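Local coordinates for protein glucokinase (Enterococcus faecalis, PDB 2QM1) that probably phosphorylates glucose at the expense of ATP, as a zinc-containing glucokinase of the ROK family, at residues Thr16-Ala21 with Lys44-Ser49; Ser49-Ile54 with Glu105-Ile110. All coordinates share one frame; numbering follows the deposited sequence. Where two conformers were deposited one is given.

Contact 1 (Thr16-Ala21 with Lys44-Ser49); sequences TTIKFA and KHIVPS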
loop_
_atom_site.group_PDB
_atom_site.type_symbol
_atom_site.label_atom_id
_atom_site.label_comp_id
_atom_site.label_asym_id
_atom_site.label_seq_id
_atom_site.Cartn_x
_atom_site.Cartn_y
_atom_site.Cartn_z
ATOM N N THR B 16 11.934 -4.722 25.854
ATOM C CA THR B 16 12.195 -5.395 27.145
ATOM C C THR B 16 13.088 -6.634 27.085
ATOM O O THR B 16 13.874 -6.879 28.025
ATOM C CB THR B 16 10.874 -5.904 27.758
ATOM O OG1 THR B 16 9.785 -5.105 27.289
ATOM C CG2 THR B 16 10.939 -5.845 29.228
ATOM N N THR B 17 12.934 -7.407 25.998
ATOM C CA THR B 17 13.632 -8.685 25.783
ATOM C C THR B 17 14.266 -8.746 24.387
ATOM O O THR B 17 13.753 -8.136 23.454
ATOM C CB THR B 17 12.693 -9.925 25.906
ATOM O OG1 THR B 17 11.431 -9.569 26.497
ATOM C CG2 THR B 17 13.365 -11.015 26.712
ATOM N N ILE B 18 15.391 -9.456 24.261
ATOM C CA ILE B 18 15.992 -9.717 22.950
ATOM C C ILE B 18 15.972 -11.236 22.846
ATOM O O ILE B 18 16.514 -11.929 23.726
ATOM C CB ILE B 18 17.481 -9.197 22.826
ATOM C CG1 ILE B 18 17.613 -7.731 23.302
ATOM C CG2 ILE B 18 18.005 -9.413 21.360
ATOM C CD1 ILE B 18 19.084 -7.203 23.351
ATOM N N LYS B 19 15.310 -11.741 21.808
ATOM C CA LYS B 19 15.181 -13.173 21.612
ATOM C C LYS B 19 16.030 -13.595 20.418
ATOM O O LYS B 19 16.089 -12.867 19.451
ATOM C CB LYS B 19 13.752 -13.513 21.300
ATOM C CG LYS B 19 12.792 -13.094 22.354
ATOM C CD LYS B 19 11.610 -14.011 22.290
ATOM C CE LYS B 19 10.353 -13.301 22.599
ATOM N NZ LYS B 19 10.081 -12.444 21.407
ATOM N N PHE B 20 16.635 -14.781 20.502
ATOM C CA PHE B 20 17.494 -15.335 19.450
ATOM C C PHE B 20 16.977 -16.708 19.085
ATOM O O PHE B 20 16.359 -17.404 19.933
ATOM C CB PHE B 20 18.913 -15.496 19.958
ATOM C CG PHE B 20 19.498 -14.261 20.556
ATOM C CD1 PHE B 20 20.387 -13.487 19.834
ATOM C CD2 PHE B 20 19.201 -13.888 21.863
ATOM C CE1 PHE B 20 20.944 -12.335 20.393
ATOM C CE2 PHE B 20 19.745 -12.719 22.420
ATOM C CZ PHE B 20 20.632 -11.959 21.693
ATOM N N ALA B 21 17.191 -17.095 17.829
ATOM C CA ALA B 21 17.035 -18.501 17.474
ATOM C C ALA B 21 18.043 -18.861 16.436
ATOM O O ALA B 21 18.479 -17.996 15.688
ATOM C CB ALA B 21 15.654 -18.810 16.945
ATOM N N LYS B 44 23.580 2.140 24.524
ATOM C CA LYS B 44 24.875 1.791 23.906
ATOM C C LYS B 44 25.290 0.371 24.195
ATOM O O LYS B 44 26.209 -0.130 23.559
ATOM C CB LYS B 44 25.989 2.701 24.416
ATOM C CG LYS B 44 26.218 2.597 25.910
ATOM C CD LYS B 44 27.307 3.540 26.350
ATOM C CE LYS B 44 28.658 2.879 26.399
ATOM N NZ LYS B 44 29.695 3.814 27.024
ATOM N N HIS B 45 24.632 -0.252 25.179
ATOM C CA HIS B 45 24.921 -1.643 25.593
ATOM C C HIS B 45 24.138 -2.715 24.798
ATOM O O HIS B 45 24.418 -3.898 24.924
ATOM C CB HIS B 45 24.705 -1.816 27.124
ATOM C CG HIS B 45 25.591 -0.941 27.959
ATOM N ND1 HIS B 45 26.964 -1.041 27.941
ATOM C CD2 HIS B 45 25.302 0.081 28.800
ATOM C CE1 HIS B 45 27.485 -0.133 28.749
ATOM N NE2 HIS B 45 26.496 0.567 29.273
ATOM N N ILE B 46 23.170 -2.298 23.981
ATOM C CA ILE B 46 22.271 -3.254 23.311
ATOM C C ILE B 46 23.037 -4.091 22.274
ATOM O O ILE B 46 23.163 -5.316 22.409
ATOM C CB ILE B 46 21.051 -2.518 22.721
ATOM C CG1 ILE B 46 20.210 -1.952 23.872
ATOM C CG2 ILE B 46 20.166 -3.423 21.774
ATOM C CD1 ILE B 46 19.044 -1.071 23.398
ATOM N N VAL B 47 23.616 -3.414 21.288
ATOM C CA VAL B 47 24.363 -4.106 20.267
ATOM C C VAL B 47 25.521 -4.917 20.862
ATOM O O VAL B 47 25.672 -6.069 20.484
ATOM C CB VAL B 47 24.776 -3.195 19.095
ATOM C CG1 VAL B 47 25.910 -3.840 18.263
ATOM C CG2 VAL B 47 23.533 -2.890 18.227
ATOM N N PRO B 48 26.325 -4.342 21.795
ATOM C CA PRO B 48 27.336 -5.234 22.404
ATOM C C PRO B 48 26.739 -6.469 23.132
ATOM O O PRO B 48 27.358 -7.532 23.144
ATOM C CB PRO B 48 28.035 -4.315 23.402
ATOM C CG PRO B 48 27.840 -2.892 22.776
ATOM C CD PRO B 48 26.447 -2.960 22.296
ATOM N N SER B 49 25.582 -6.312 23.776
ATOM C CA SER B 49 24.968 -7.449 24.448
ATOM C C SER B 49 24.545 -8.555 23.445
ATOM O O SER B 49 24.590 -9.747 23.764
ATOM C CB SER B 49 23.798 -7.014 25.327
ATOM O OG SER B 49 22.704 -6.673 24.535
#
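The apolar part of the contact rests on I18, whose CD1 reaches from the strand to the first turn of the helix and touches two side chains there. CD1 lies 4.2 Å from CG2 of I46, an ordinary methyl-to-methyl contact, and 3.8 Å from OG of S49. I18 gets there by an extended chain: CG1 stands opposite the carbonyl carbon (chi1 -49°) and the rest of the chain is stretched out, which carries CD1 away from the strand backbone toward the helix. F20, two residues on and on the same face of the strand, adds little here and packs instead on I50, S53 and I54 further along the helix.

The polar part lies within segment 44-49. No hydrogen bond crosses between the two segments; instead the hydroxyl of S49 turns back and donates to O of I46 at 2.6 Å, meeting a lone pair in the carbonyl plane with a C=O...OG angle of 127°. A chi1 of 73° sets OG between the backbone N and carbonyl carbon and so directs it to that oxygen. This bond fixes the rotation of the hydroxyl, whose OG also lies against CD1 of I18. The backbone N of S49 bonds to O of H45 at 2.9 Å.

Strand 17-24 runs between 29-36 and 7-13 in the mixed five-stranded sheet of an actin-like ATPase domain, the fold of the ROK family. Helix 46-60 follows strand 29-36 in the chain and packs on one face of the sheet. I35 and T37 on one side of I18, and I11 and L13 on the other, complete its surroundings, while I50 continues the helix surface over I18 and F20.

Contact 2 (Ser49-Ile54 with Glu105-Ile110); sequences SIIESI and ESALGI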
loop_
_atom_site.group_PDB
_atom_site.type_symbol
_atom_site.label_atom_id
_atom_site.label_comp_id
_atom_site.label_asym_id
_atom_site.label_seq_id
_atom_site.Cartn_x
_atom_site.Cartn_y
_atom_site.Cartn_z
ATOM N N SER B 49 25.582 -6.312 23.776
ATOM C CA SER B 49 24.968 -7.449 24.448
ATOM C C SER B 49 24.545 -8.555 23.445
ATOM O O SER B 49 24.590 -9.747 23.764
ATOM C CB SER B 49 23.798 -7.014 25.327
ATOM O OG SER B 49 22.704 -6.673 24.535
ATOM N N ILE B 50 24.177 -8.145 22.231
ATOM C CA ILE B 50 23.714 -9.072 21.208
ATOM C C ILE B 50 24.935 -9.805 20.689
ATOM O O ILE B 50 24.910 -11.026 20.542
ATOM C CB ILE B 50 22.971 -8.301 20.075
ATOM C CG1 ILE B 50 21.642 -7.680 20.611
ATOM C CG2 ILE B 50 22.782 -9.164 18.847
ATOM C CD1 ILE B 50 20.844 -6.802 19.506
ATOM N N ILE B 51 26.002 -9.046 20.417
ATOM C CA ILE B 51 27.275 -9.623 19.979
ATOM C C ILE B 51 27.794 -10.645 20.992
ATOM O O ILE B 51 28.143 -11.792 20.633
ATOM C CB ILE B 51 28.305 -8.508 19.791
ATOM C CG1 ILE B 51 27.909 -7.613 18.577
ATOM C CG2 ILE B 51 29.739 -9.110 19.741
ATOM C CD1 ILE B 51 28.762 -6.316 18.455
ATOM N N GLU B 52 27.854 -10.223 22.261
ATOM C CA GLU B 52 28.223 -11.102 23.364
ATOM C C GLU B 52 27.372 -12.350 23.512
ATOM O O GLU B 52 27.919 -13.403 23.772
ATOM C CB GLU B 52 28.258 -10.356 24.695
ATOM C CG GLU B 52 28.671 -11.193 25.885
ATOM C CD GLU B 52 29.957 -12.016 25.667
ATOM O OE1 GLU B 52 30.024 -13.129 26.219
ATOM O OE2 GLU B 52 30.890 -11.562 24.962
ATOM N N SER B 53 26.046 -12.216 23.402
ATOM C CA SER B 53 25.165 -13.364 23.583
ATOM C C SER B 53 25.400 -14.415 22.464
ATOM O O SER B 53 25.390 -15.612 22.714
ATOM C CB SER B 53 23.710 -12.899 23.616
ATOM O OG SER B 53 22.808 -13.994 23.704
ATOM N N ILE B 54 25.624 -13.960 21.231
ATOM C CA ILE B 54 25.921 -14.870 20.137
ATOM C C ILE B 54 27.330 -15.470 20.239
ATOM O O ILE B 54 27.519 -16.663 20.044
ATOM C CB ILE B 54 25.684 -14.190 18.777
ATOM C CG1 ILE B 54 24.183 -14.053 18.510
ATOM C CG2 ILE B 54 26.417 -14.958 17.630
ATOM C CD1 ILE B 54 23.891 -13.084 17.439
ATOM N N GLU B 105 28.282 -6.971 12.024
ATOM C CA GLU B 105 28.967 -7.695 10.991
ATOM C C GLU B 105 30.440 -7.667 11.330
ATOM O O GLU B 105 31.143 -8.694 11.264
ATOM C CB GLU B 105 28.710 -7.069 9.613
ATOM C CG GLU B 105 28.497 -8.105 8.554
ATOM C CD GLU B 105 28.047 -7.532 7.251
ATOM O OE1 GLU B 105 28.608 -6.498 6.818
ATOM O OE2 GLU B 105 27.140 -8.140 6.657
ATOM N N SER B 106 30.899 -6.489 11.732
ATOM C CA SER B 106 32.322 -6.330 12.105
ATOM C C SER B 106 32.770 -7.265 13.242
ATOM O O SER B 106 33.765 -7.994 13.133
ATOM C CB SER B 106 32.614 -4.894 12.476
ATOM O OG SER B 106 34.024 -4.745 12.618
ATOM N N ALA B 107 31.995 -7.256 14.320
ATOM C CA ALA B 107 32.289 -8.036 15.513
ATOM C C ALA B 107 32.211 -9.550 15.281
ATOM O O ALA B 107 32.937 -10.308 15.899
ATOM C CB ALA B 107 31.342 -7.654 16.635
ATOM N N LEU B 108 31.292 -9.970 14.422
ATOM C CA LEU B 108 30.916 -11.380 14.357
ATOM C C LEU B 108 31.541 -12.102 13.157
ATOM O O LEU B 108 31.792 -13.299 13.230
ATOM C CB LEU B 108 29.387 -11.521 14.398
ATOM C CG LEU B 108 28.712 -12.068 15.665
ATOM C CD1 LEU B 108 29.612 -12.092 16.955
ATOM C CD2 LEU B 108 27.269 -11.527 15.963
ATOM N N GLY B 109 31.824 -11.392 12.069
ATOM C CA GLY B 109 32.456 -12.053 10.907
ATOM C C GLY B 109 31.514 -13.009 10.170
ATOM O O GLY B 109 31.955 -13.950 9.463
ATOM N N ILE B 110 30.227 -12.769 10.333
ATOM C CA ILE B 110 29.227 -13.500 9.576
ATOM C C ILE B 110 28.188 -12.504 9.042
ATOM O O ILE B 110 27.796 -11.578 9.751
ATOM C CB ILE B 110 28.612 -14.681 10.390
ATOM C CG1 ILE B 110 27.132 -14.494 10.663
ATOM C CG2 ILE B 110 29.405 -15.005 11.642
ATOM C CD1 ILE B 110 26.339 -15.374 9.836
#
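A107 presents its CB to the side chain of I51, which overlaps it with three carbons. CD1 of I51 is nearest, at 3.4 Å from CB of A107, tighter than usual for two carbons, and CG2 of I51 follows at 3.8 Å from the same CB. With chi1 at -68°, CG1 and CG2 of I51 spread to either side of the methyl's line of approach. The small alanine is consistent with the close approach of the helices: the CA atoms of I51 and A107 are 6.9 Å apart.

L108 divides its two methyls between two isoleucines. Its CD1 lies 4.1 Å from CG2 of I51 and near the backbone O of that residue, whereas CD2 lies 3.9 Å from CG2 of I54 and 4.0 Å from CD1 of I54. The side chains of L108 and I54 meet at about a right angle. No hydrogen bond crosses between the two segments.

G109, with positive phi, is the first residue to leave helical phi/psi as the chain heads for strand 112-116. NH2 of R55 hydrogen-bonds to O of A107, a polar tie beside the apolar contact. This is helix-to-helix packing within the layer covering the five-stranded sheet, with I54 resting on I11 of strand 7-13 and L108 on I71 of strand 68-75.

Contacts 1 and 2 use successive turns of helix 46-60 and share S49, with centres 11 Å apart. The two also touch directly: CD1 of I18 packs 3.8 Å from CG1 of I50, and CE2 of F20 lies 3.6 Å from OG of S53, so I18 and F20 continue along the sheet-facing side of the helix. I54 links the two contacts by touching both F20 and L108. Contact 1 thus holds the helix layer to the sheet, and contact 2 joins helices 46-60 and 100-108 within that layer. Both lie away from the magnesium and zinc sites, in a domain whose sheet order, 3-2-1-4-5, is that of the actin-like ATPase fold.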